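Local coordinates for YfdX protein (Salmonella enterica I, PDB 6A02) that has no established biochemical activity but appears to act in both the antibiotic stress response and the virulence of Salmonella Typhi, at residues K141-T144 with T145-L149. Sequence-based numbering, arbitrary orientation. Where two conformers were deposited one is given.
Sequences KDVT and TALSL
Thr145 meets Lys141 twice, one helical turn along, through a single carbonyl oxygen. Its backbone N donates to Lys141 O at 2.9 Å, and its hydroxyl OG1 gives a second hydrogen bond to the same oxygen at 2.8 Å. The two donors come from opposite faces of the carbonyl plane, the hydroxyl tilted 32° out of it, so the oxygen is gripped from both sides. A chi1 of -53° sets OG1 beside the backbone N and lets it fold back on the preceding turn. There OG1 also lies 3.8 Å from CG of Lys141, whose extended chain runs alongside the threonine. This side of the helix faces a subunit interface, where Lys141 NZ forms a salt bridge with Asp90 of the second subunit and Tyr91 of that subunit packs on Thr145. Ala146 N continues the ladder to Asp142 O at 2.9 Å. This i to i+4 pattern is that of a regular alpha-helix, here helix 136-151, which lies against helices 40-54 and 155-167 of its own chain. Leu147 N bonds to Val143 O at 3.0 Å, while CD1 of Leu147 meets CG1 of Val143 at a loose 4.5 Å. Both side chains pack on Glu51 of helix 40-54, and the same glutamate is hydrogen-bonded through OE2 to Thr144 OG1. Ser148 N closes the next step of the ladder, reaching Thr144 O at 3.1 Å.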
loop_
_atom_site.group_PDB
_atom_site.type_symbol
_atom_site.label_atom_id
_atom_site.label_comp_id
_atom_site.label_asym_id
_atom_site.label_seq_id
_atom_site.Cartn_x
_atom_site.Cartn_y
_atom_site.Cartn_z
ATOM N N LYS A 141 5.683 20.001 13.065
ATOM C CA LYS A 141 6.435 21.000 12.309
ATOM C C LYS A 141 5.973 21.069 10.860
ATOM O O LYS A 141 5.848 22.160 10.299
ATOM C CB LYS A 141 7.937 20.725 12.394
ATOM C CG LYS A 141 8.795 21.784 11.699
ATOM C CD LYS A 141 10.278 21.537 11.946
ATOM C CE LYS A 141 11.149 22.522 11.180
ATOM N NZ LYS A 141 12.587 22.123 11.235
ATOM N N ASP A 142 5.720 19.917 10.231
ATOM C CA ASP A 142 5.185 19.922 8.870
ATOM C C ASP A 142 3.890 20.726 8.791
ATOM O O ASP A 142 3.692 21.519 7.864
ATOM C CB ASP A 142 4.914 18.493 8.391
ATOM C CG ASP A 142 6.171 17.674 8.143
ATOM O OD1 ASP A 142 7.278 18.244 8.025
ATOM O OD2 ASP A 142 6.018 16.429 8.043
ATOM N N VAL A 143 2.978 20.521 9.745
ATOM C CA VAL A 143 1.677 21.185 9.679
ATOM C C VAL A 143 1.823 22.683 9.890
ATOM O O VAL A 143 1.280 23.488 9.125
ATOM C CB VAL A 143 0.694 20.564 10.684
ATOM C CG1 VAL A 143 -0.626 21.339 10.683
ATOM C CG2 VAL A 143 0.452 19.124 10.316
ATOM N N THR A 144 2.546 23.077 10.939
ATOM C CA THR A 144 2.689 24.499 11.228
ATOM C C THR A 144 3.413 25.209 10.096
ATOM O O THR A 144 3.023 26.314 9.697
ATOM C CB THR A 144 3.427 24.689 12.548
ATOM O OG1 THR A 144 2.638 24.137 13.607
ATOM C CG2 THR A 144 3.646 26.173 12.813
ATOM N N THR A 145 4.457 24.580 9.554
ATOM C CA THR A 145 5.185 25.195 8.452
ATOM C C THR A 145 4.331 25.250 7.192
ATOM O O THR A 145 4.356 26.248 6.465
ATOM C CB THR A 145 6.511 24.468 8.210
ATOM O OG1 THR A 145 7.250 24.399 9.436
ATOM C CG2 THR A 145 7.339 25.227 7.187
ATOM N N ALA A 146 3.536 24.207 6.929
ATOM C CA ALA A 146 2.654 24.250 5.765
ATOM C C ALA A 146 1.646 25.391 5.872
ATOM O O ALA A 146 1.367 26.071 4.877
ATOM C CB ALA A 146 1.933 22.911 5.584
ATOM N N LEU A 147 1.079 25.603 7.067
ATOM C CA LEU A 147 0.160 26.725 7.252
ATOM C C LEU A 147 0.862 28.050 6.988
ATOM O O LEU A 147 0.307 28.936 6.321
ATOM C CB LEU A 147 -0.428 26.700 8.661
ATOM C CG LEU A 147 -1.626 25.789 8.873
ATOM C CD1 LEU A 147 -1.892 25.642 10.360
ATOM C CD2 LEU A 147 -2.844 26.343 8.141
ATOM N N SER A 148 2.095 28.197 7.483
ATOM C CA SER A 148 2.853 29.418 7.224
ATOM C C SER A 148 3.072 29.625 5.731
ATOM O O SER A 148 2.944 30.744 5.222
ATOM C CB SER A 148 4.190 29.352 7.957
ATOM O OG SER A 148 4.004 29.327 9.364
ATOM N N LEU A 149 3.412 28.555 5.011
ATOM C CA LEU A 149 3.568 28.660 3.566
ATOM C C LEU A 149 2.253 29.034 2.896
ATOM O O LEU A 149 2.236 29.827 1.944
ATOM C CB LEU A 149 4.107 27.340 3.001
ATOM C CG LEU A 149 5.549 27.028 3.399
ATOM C CD1 LEU A 149 5.885 25.562 3.133
ATOM C CD2 LEU A 149 6.524 27.936 2.651
#